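PDB 1XYN: endo-1,4-beta-xylanase 1 from Hypocrea jecorina, which hydrolyses internal 1,4-beta-xylosidic linkages of xylan, a major plant cell wall hemicellulose, releasing xylooligosaccharides and xylose. Local coordinates for residues I78-K92 and G99-N111. Numbering follows the deposited sequence.
Sequences IMEDNHNYPAQGTVK and GATYTIWENTRVN. With CA (calcium ion), chain B.
One face of the Trp105 indole carries a methyl of Val91: CG2 lies 3.5 Å from the centroid of the six-membered ring, nearly on its normal, a CH-pi contact. The carbonyl carbon of Gly89 meets the ring at its edge, and Ala87 CB reaches Trp105 CH2 obliquely at 3.7 Å. Trp105 NE1 donates to Thr103 OG1, two residues earlier on the same strand, which helps fix the rotation of the indole. With Trp105 replaced by alanine, Val91 CG2 would probably lose its aromatic partner and the chain at 87-89 be less firmly held.

The Tyr102 ring has Glu80 OE2 at its edge, in plane; the phenol OH donates to the syn lone pair of that oxygen over 2.9 Å, with carboxylate and ring turned 39° apart. Bent at chi2 (-64°), Glu80 curls back to this hydroxyl, while its OE1 pairs with Arg132; Arg128 also bonds the phenol oxygen. Next in the chain, Asp81 OD2 and His83 NE2 bind the calcium ion.

On either side of Trp105 in sequence, strand 90-97 pairs antiparallel with strand 100-109, in a hairpin of the GH11 beta-jelly-roll. Thr90 and Glu106 are a hydrogen-bonded pair, with Thr90 N to Glu106 O at 2.9 Å, and Lys92 N adds a nearly straight bond to Ile104 O. Lys92 crosses Glu106, its NZ 3.7 Å from OE1 in a long salt bridge.

The chemistry is thus divided: around Trp105, where several residues are exposed, backbone bonds and the indole do most of the joining, whereas at buried Tyr102 the carboxylate of Glu80, held by a phenol and an arginine, probably stays ionised.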
ATOM      1  N   ILE A  78       2.424  14.893  11.341  1.00 10.88           N
ATOM      2  CA  ILE A  78       2.995  15.667  12.426  1.00  8.53           C
ATOM      3  C   ILE A  78       2.528  14.849  13.613  1.00 12.52           C
ATOM      4  O   ILE A  78       1.449  15.085  14.168  1.00 13.08           O
ATOM      5  CB  ILE A  78       2.449  17.108  12.496  1.00  9.92           C
ATOM      6  CG1 ILE A  78       2.890  17.893  11.254  1.00  6.03           C
ATOM      7  CG2 ILE A  78       2.979  17.801  13.757  1.00  2.00           C
ATOM      8  CD1 ILE A  78       2.186  19.216  11.069  1.00  4.23           C
ATOM      9  N   MET A  79       3.295  13.798  13.897  1.00  9.97           N
ATOM     10  CA  MET A  79       2.998  12.873  14.978  1.00 12.05           C
ATOM     11  C   MET A  79       3.199  13.457  16.351  1.00  8.34           C
ATOM     12  O   MET A  79       4.293  13.889  16.686  1.00 16.78           O
ATOM     13  CB  MET A  79       3.843  11.611  14.829  1.00 18.34           C
ATOM     14  CG  MET A  79       3.363  10.685  13.746  1.00 21.80           C
ATOM     15  SD  MET A  79       4.522   9.353  13.443  1.00 24.31           S
ATOM     16  CE  MET A  79       4.542   9.386  11.653  1.00 15.85           C
ATOM     17  N   GLU A  80       2.128  13.470  17.132  1.00  5.71           N
ATOM     18  CA  GLU A  80       2.164  13.983  18.489  1.00  5.86           C
ATOM     19  C   GLU A  80       2.355  12.824  19.432  1.00 10.36           C
ATOM     20  O   GLU A  80       2.776  12.984  20.584  1.00 10.79           O
ATOM     21  CB  GLU A  80       0.863  14.723  18.812  1.00 13.66           C
ATOM     22  CG  GLU A  80       0.615  15.919  17.902  1.00 13.48           C
ATOM     23  CD  GLU A  80       1.673  16.993  18.066  1.00 17.05           C
ATOM     24  OE1 GLU A  80       1.822  17.502  19.192  1.00 20.19           O
ATOM     25  OE2 GLU A  80       2.350  17.336  17.074  1.00 18.36           O
ATOM     26  N   ASP A  81       2.115  11.637  18.892  1.00 13.77           N
ATOM     27  CA  ASP A  81       2.237  10.412  19.640  1.00  9.95           C
ATOM     28  C   ASP A  81       2.359   9.246  18.683  1.00  4.97           C
ATOM     29  O   ASP A  81       1.814   9.280  17.581  1.00  3.32           O
ATOM     30  CB  ASP A  81       0.999  10.253  20.502  1.00 19.99           C
ATOM     31  CG  ASP A  81       1.134   9.175  21.523  1.00 23.09           C
ATOM     32  OD1 ASP A  81       2.263   8.737  21.840  1.00 22.60           O
ATOM     33  OD2 ASP A  81       0.067   8.774  22.008  1.00 31.30           O
ATOM     34  N   ASN A  82       3.095   8.226  19.105  1.00  4.57           N
ATOM     35  CA  ASN A  82       3.308   7.031  18.297  1.00 11.21           C
ATOM     36  C   ASN A  82       3.860   5.889  19.147  1.00 14.09           C
ATOM     37  O   ASN A  82       4.594   6.118  20.121  1.00 15.71           O
ATOM     38  CB  ASN A  82       4.245   7.308  17.106  1.00 16.86           C
ATOM     39  CG  ASN A  82       5.703   7.531  17.521  1.00 23.95           C
ATOM     40  OD1 ASN A  82       6.570   6.699  17.235  1.00 28.36           O
ATOM     41  ND2 ASN A  82       5.983   8.669  18.165  1.00 24.39           N
ATOM     42  N   HIS A  83       3.434   4.671  18.813  1.00 13.02           N
ATOM     43  CA  HIS A  83       3.861   3.453  19.502  1.00 14.52           C
ATOM     44  C   HIS A  83       4.172   2.410  18.476  1.00 15.41           C
ATOM     45  O   HIS A  83       3.378   2.200  17.559  1.00 15.46           O
ATOM     46  CB  HIS A  83       2.745   2.889  20.344  1.00 15.33           C
ATOM     47  CG  HIS A  83       2.180   3.870  21.292  1.00 15.02           C
ATOM     48  ND1 HIS A  83       2.442   3.827  22.642  1.00 22.03           N
ATOM     49  CD2 HIS A  83       1.386   4.944  21.088  1.00 21.02           C
ATOM     50  CE1 HIS A  83       1.828   4.834  23.233  1.00 24.08           C
ATOM     51  NE2 HIS A  83       1.179   5.526  22.310  1.00 27.00           N
ATOM     52  N   ASN A  84       5.304   1.734  18.664  1.00 13.64           N
ATOM     53  CA  ASN A  84       5.754   0.661  17.785  1.00 16.41           C
ATOM     54  C   ASN A  84       5.658   1.097  16.334  1.00 19.63           C
ATOM     55  O   ASN A  84       5.129   0.379  15.493  1.00 23.51           O
ATOM     56  CB  ASN A  84       4.912  -0.598  18.021  1.00 25.08           C
ATOM     57  CG  ASN A  84       4.870  -1.010  19.489  1.00 38.30           C
ATOM     58  OD1 ASN A  84       5.863  -1.494  20.041  1.00 45.11           O
ATOM     59  ND2 ASN A  84       3.723  -0.804  20.133  1.00 37.14           N
ATOM     60  N   TYR A  85       6.148   2.300  16.057  1.00 26.21           N
ATOM     61  CA  TYR A  85       6.129   2.847  14.713  1.00 28.39           C
ATOM     62  C   TYR A  85       7.478   2.648  14.023  1.00 35.54           C
ATOM     63  O   TYR A  85       8.469   3.267  14.406  1.00 31.77           O
ATOM     64  CB  TYR A  85       5.774   4.331  14.755  1.00 26.16           C
ATOM     65  CG  TYR A  85       5.939   5.017  13.427  1.00 27.08           C
ATOM     66  CD1 TYR A  85       5.290   4.533  12.291  1.00 25.58           C
ATOM     67  CD2 TYR A  85       6.793   6.116  13.286  1.00 27.84           C
ATOM     68  CE1 TYR A  85       5.487   5.115  11.046  1.00 26.02           C
ATOM     69  CE2 TYR A  85       6.996   6.709  12.046  1.00 26.14           C
ATOM     70  CZ  TYR A  85       6.340   6.200  10.929  1.00 29.50           C
ATOM     71  OH  TYR A  85       6.533   6.774   9.693  1.00 35.93           O
ATOM     72  N   PRO A  86       7.522   1.789  12.986  1.00 41.94           N
ATOM     73  CA  PRO A  86       8.734   1.484  12.211  1.00 45.12           C
ATOM     74  C   PRO A  86       9.238   2.726  11.484  1.00 43.79           C
ATOM     75  O   PRO A  86       8.898   2.946  10.321  1.00 44.10           O
ATOM     76  CB  PRO A  86       8.244   0.440  11.203  1.00 46.42           C
ATOM     77  CG  PRO A  86       7.087  -0.205  11.901  1.00 50.55           C
ATOM     78  CD  PRO A  86       6.388   0.983  12.503  1.00 47.53           C
ATOM     79  N   ALA A  87      10.034   3.534  12.181  1.00 42.90           N
ATOM     80  CA  ALA A  87      10.591   4.766  11.632  1.00 42.01           C
ATOM     81  C   ALA A  87      11.246   4.537  10.272  1.00 40.86           C
ATOM     82  O   ALA A  87      12.390   4.089  10.183  1.00 43.56           O
ATOM     83  CB  ALA A  87      11.590   5.364  12.612  1.00 43.95           C
ATOM     84  N   GLN A  88      10.505   4.848   9.217  1.00 41.45           N
ATOM     85  CA  GLN A  88      10.991   4.661   7.857  1.00 41.52           C
ATOM     86  C   GLN A  88      11.467   5.932   7.166  1.00 38.67           C
ATOM     87  O   GLN A  88      10.885   7.012   7.332  1.00 37.11           O
ATOM     88  CB  GLN A  88       9.913   3.995   6.997  1.00 42.26           C
ATOM     89  CG  GLN A  88       9.591   2.569   7.394  1.00 49.50           C
ATOM     90  CD  GLN A  88      10.784   1.639   7.254  1.00 54.11           C
ATOM     91  OE1 GLN A  88      11.242   1.359   6.142  1.00 56.04           O
ATOM     92  NE2 GLN A  88      11.291   1.149   8.383  1.00 55.82           N
ATOM     93  N   GLY A  89      12.534   5.790   6.388  1.00 36.49           N
ATOM     94  CA  GLY A  89      13.055   6.918   5.646  1.00 32.09           C
ATOM     95  C   GLY A  89      14.375   7.501   6.092  1.00 27.96           C
ATOM     96  O   GLY A  89      15.213   6.828   6.682  1.00 23.37           O
ATOM     97  N   THR A  90      14.520   8.795   5.832  1.00 30.22           N
ATOM     98  CA  THR A  90      15.727   9.542   6.134  1.00 27.21           C
ATOM     99  C   THR A  90      15.475  10.727   7.068  1.00 23.06           C
ATOM    100  O   THR A  90      14.571  11.530   6.837  1.00 15.33           O
ATOM    101  CB  THR A  90      16.333  10.086   4.819  1.00 29.21           C
ATOM    102  OG1 THR A  90      16.506   9.009   3.888  1.00 30.23           O
ATOM    103  CG2 THR A  90      17.666  10.763   5.072  1.00 22.47           C
ATOM    104  N   VAL A  91      16.276  10.833   8.122  1.00 20.67           N
ATOM    105  CA  VAL A  91      16.146  11.957   9.040  1.00 21.92           C
ATOM    106  C   VAL A  91      16.747  13.164   8.325  1.00 17.26           C
ATOM    107  O   VAL A  91      17.772  13.055   7.657  1.00 19.13           O
ATOM    108  CB  VAL A  91      16.886  11.714  10.369  1.00 22.29           C
ATOM    109  CG1 VAL A  91      16.552  12.814  11.377  1.00 23.82           C
ATOM    110  CG2 VAL A  91      16.510  10.365  10.934  1.00 21.69           C
ATOM    111  N   LYS A  92      16.074  14.303   8.432  1.00 18.56           N
ATOM    112  CA  LYS A  92      16.517  15.531   7.792  1.00 15.68           C
ATOM    113  C   LYS A  92      16.994  16.587   8.779  1.00 13.61           C
ATOM    114  O   LYS A  92      17.901  17.362   8.474  1.00 17.22           O
ATOM    115  CB  LYS A  92      15.396  16.084   6.920  1.00 13.86           C
ATOM    116  CG  LYS A  92      15.151  15.242   5.688  1.00 12.44           C
ATOM    117  CD  LYS A  92      16.302  15.393   4.714  1.00 14.68           C
ATOM    118  CE  LYS A  92      16.184  14.437   3.566  1.00 17.57           C
ATOM    119  NZ  LYS A  92      17.125  14.811   2.484  1.00 24.95           N
ATOM    120  N   GLY A  99       6.227  23.255  22.646  1.00  9.82           N
ATOM    121  CA  GLY A  99       6.652  22.543  23.843  1.00  5.66           C
ATOM    122  C   GLY A  99       7.631  21.390  23.678  1.00  6.71           C
ATOM    123  O   GLY A  99       8.027  20.777  24.671  1.00  8.79           O
ATOM    124  N   ALA A 100       8.037  21.087  22.449  1.00  6.78           N
ATOM    125  CA  ALA A 100       8.981  19.997  22.240  1.00  7.73           C
ATOM    126  C   ALA A 100       9.667  20.058  20.885  1.00  9.98           C
ATOM    127  O   ALA A 100       9.300  20.857  20.022  1.00 16.03           O
ATOM    128  CB  ALA A 100       8.281  18.662  22.398  1.00  6.30           C
ATOM    129  N   THR A 101      10.676  19.207  20.711  1.00 11.56           N
ATOM    130  CA  THR A 101      11.420  19.135  19.460  1.00 13.17           C
ATOM    131  C   THR A 101      10.864  17.965  18.646  1.00 12.35           C
ATOM    132  O   THR A 101      10.392  16.973  19.206  1.00 11.61           O
ATOM    133  CB  THR A 101      12.933  18.882  19.700  1.00 13.48           C
ATOM    134  OG1 THR A 101      13.395  19.667  20.804  1.00 19.94           O
ATOM    135  CG2 THR A 101      13.727  19.265  18.465  1.00  9.66           C
ATOM    136  N   TYR A 102      10.940  18.089  17.326  1.00 11.60           N
ATOM    137  CA  TYR A 102      10.454  17.063  16.411  1.00 16.98           C
ATOM    138  C   TYR A 102      11.571  16.641  15.476  1.00 15.62           C
ATOM    139  O   TYR A 102      12.310  17.486  14.982  1.00 19.72           O
ATOM    140  CB  TYR A 102       9.316  17.614  15.535  1.00 16.29           C
ATOM    141  CG  TYR A 102       8.038  17.941  16.265  1.00 13.55           C
ATOM    142  CD1 TYR A 102       7.978  18.998  17.177  1.00 16.17           C
ATOM    143  CD2 TYR A 102       6.881  17.197  16.037  1.00 14.80           C
ATOM    144  CE1 TYR A 102       6.793  19.306  17.851  1.00 18.40           C
ATOM    145  CE2 TYR A 102       5.691  17.494  16.702  1.00 18.79           C
ATOM    146  CZ  TYR A 102       5.656  18.546  17.606  1.00 21.18           C
ATOM    147  OH  TYR A 102       4.488  18.824  18.272  1.00 21.47           O
ATOM    148  N   THR A 103      11.708  15.343  15.235  1.00 16.92           N
ATOM    149  CA  THR A 103      12.720  14.891  14.291  1.00 17.01           C
ATOM    150  C   THR A 103      12.007  14.799  12.941  1.00 14.02           C
ATOM    151  O   THR A 103      10.936  14.202  12.819  1.00 15.21           O
ATOM    152  CB  THR A 103      13.363  13.538  14.691  1.00  9.41           C
ATOM    153  OG1 THR A 103      12.389  12.495  14.626  1.00 28.95           O
ATOM    154  CG2 THR A 103      13.911  13.613  16.104  1.00 16.41           C
ATOM    155  N   ILE A 104      12.555  15.480  11.951  1.00 15.95           N
ATOM    156  CA  ILE A 104      11.965  15.498  10.626  1.00 13.64           C
ATOM    157  C   ILE A 104      12.528  14.367   9.778  1.00 17.16           C
ATOM    158  O   ILE A 104      13.721  14.086   9.837  1.00 14.48           O
ATOM    159  CB  ILE A 104      12.215  16.858   9.959  1.00  7.13           C
ATOM    160  CG1 ILE A 104      11.625  17.964  10.840  1.00  5.68           C
ATOM    161  CG2 ILE A 104      11.619  16.898   8.553  1.00 11.00           C
ATOM    162  CD1 ILE A 104      11.949  19.361  10.370  1.00  8.67           C
ATOM    163  N   TRP A 105      11.645  13.692   9.043  1.00 13.99           N
ATOM    164  CA  TRP A 105      12.014  12.586   8.163  1.00  9.72           C
ATOM    165  C   TRP A 105      11.410  12.814   6.791  1.00 10.44           C
ATOM    166  O   TRP A 105      10.414  13.520   6.645  1.00 10.21           O
ATOM    167  CB  TRP A 105      11.448  11.246   8.665  1.00 10.93           C
ATOM    168  CG  TRP A 105      11.851  10.836  10.028  1.00  8.45           C
ATOM    169  CD1 TRP A 105      11.440  11.389  11.210  1.00 10.67           C
ATOM    170  CD2 TRP A 105      12.702   9.740  10.369  1.00 11.95           C
ATOM    171  NE1 TRP A 105      11.972  10.696  12.267  1.00  5.87           N
ATOM    172  CE2 TRP A 105      12.755   9.679  11.785  1.00  9.70           C
ATOM    173  CE3 TRP A 105      13.422   8.799   9.620  1.00 13.58           C
ATOM    174  CZ2 TRP A 105      13.503   8.711  12.472  1.00  6.01           C
ATOM    175  CZ3 TRP A 105      14.164   7.831  10.300  1.00 17.80           C
ATOM    176  CH2 TRP A 105      14.197   7.798  11.717  1.00 14.64           C
ATOM    177  N   GLU A 106      12.033  12.228   5.781  1.00 12.96           N
ATOM    178  CA  GLU A 106      11.520  12.290   4.423  1.00 13.98           C
ATOM    179  C   GLU A 106      11.524  10.835   3.991  1.00 17.31           C
ATOM    180  O   GLU A 106      12.479  10.097   4.257  1.00 15.59           O
ATOM    181  CB  GLU A 106      12.396  13.124   3.489  1.00 13.27           C
ATOM    182  CG  GLU A 106      11.930  13.034   2.022  1.00 25.52           C
ATOM    183  CD  GLU A 106      12.490  14.129   1.116  1.00 34.01           C
ATOM    184  OE1 GLU A 106      13.709  14.402   1.174  1.00 38.24           O
ATOM    185  OE2 GLU A 106      11.706  14.717   0.334  1.00 33.23           O
ATOM    186  N   ASN A 107      10.443  10.413   3.351  1.00 15.69           N
ATOM    187  CA  ASN A 107      10.323   9.040   2.906  1.00 11.78           C
ATOM    188  C   ASN A 107       9.641   9.038   1.560  1.00 13.66           C
ATOM    189  O   ASN A 107       9.110  10.058   1.126  1.00 15.69           O
ATOM    190  CB  ASN A 107       9.500   8.237   3.917  1.00 15.97           C
ATOM    191  CG  ASN A 107       9.469   6.756   3.599  1.00 24.48           C
ATOM    192  OD1 ASN A 107      10.420   6.208   3.034  1.00 28.20           O
ATOM    193  ND2 ASN A 107       8.384   6.094   3.975  1.00 30.57           N
ATOM    194  N   THR A 108       9.700   7.904   0.878  1.00 10.24           N
ATOM    195  CA  THR A 108       9.078   7.783  -0.421  1.00 15.96           C
ATOM    196  C   THR A 108       8.206   6.533  -0.433  1.00 18.30           C
ATOM    197  O   THR A 108       8.560   5.500   0.134  1.00 16.35           O
ATOM    198  CB  THR A 108      10.134   7.730  -1.545  1.00 15.78           C
ATOM    199  OG1 THR A 108      11.023   8.847  -1.409  1.00 19.31           O
ATOM    200  CG2 THR A 108       9.471   7.795  -2.918  1.00 15.73           C
ATOM    201  N   ARG A 109       7.021   6.681  -1.006  1.00 20.24           N
ATOM    202  CA  ARG A 109       6.054   5.604  -1.121  1.00 20.69           C
ATOM    203  C   ARG A 109       5.883   5.320  -2.611  1.00 19.84           C
ATOM    204  O   ARG A 109       5.365   6.154  -3.352  1.00 18.41           O
ATOM    205  CB  ARG A 109       4.728   6.041  -0.485  1.00 19.33           C
ATOM    206  CG  ARG A 109       4.730   6.008   1.042  1.00 25.16           C
ATOM    207  CD  ARG A 109       4.833   4.569   1.522  1.00 38.33           C
ATOM    208  NE  ARG A 109       4.983   4.438   2.969  1.00 46.88           N
ATOM    209  CZ  ARG A 109       5.258   3.289   3.593  1.00 52.45           C
ATOM    210  NH1 ARG A 109       5.409   2.166   2.898  1.00 46.55           N
ATOM    211  NH2 ARG A 109       5.400   3.267   4.917  1.00 53.78           N
ATOM    212  N   VAL A 110       6.388   4.175  -3.058  1.00 20.99           N
ATOM    213  CA  VAL A 110       6.295   3.796  -4.469  1.00 23.28           C
ATOM    214  C   VAL A 110       5.037   2.992  -4.763  1.00 22.79           C
ATOM    215  O   VAL A 110       4.754   2.009  -4.075  1.00 26.85           O
ATOM    216  CB  VAL A 110       7.538   2.984  -4.915  1.00 24.92           C
ATOM    217  CG1 VAL A 110       7.310   2.363  -6.286  1.00 22.01           C
ATOM    218  CG2 VAL A 110       8.763   3.886  -4.942  1.00 23.39           C
ATOM    219  N   ASN A 111       4.289   3.415  -5.780  1.00 20.20           N
ATOM    220  CA  ASN A 111       3.054   2.737  -6.188  1.00 21.58           C
ATOM    221  C   ASN A 111       2.140   2.493  -4.997  1.00 22.47           C
ATOM    222  O   ASN A 111       1.722   1.362  -4.742  1.00 24.31           O
ATOM    223  CB  ASN A 111       3.370   1.405  -6.870  1.00 23.03           C
ATOM    224  CG  ASN A 111       4.216   1.574  -8.113  1.00 24.92           C
ATOM    225  OD1 ASN A 111       4.009   2.500  -8.902  1.00 22.75           O
ATOM    226  ND2 ASN A 111       5.179   0.676  -8.297  1.00 29.75           N
TER
HETATM  227 CA    CA B 601       0.970   7.508  24.147  1.00 15.51          CA
HETATM  228  O   HOH W   1      14.253   8.146   2.530  1.00 43.65           O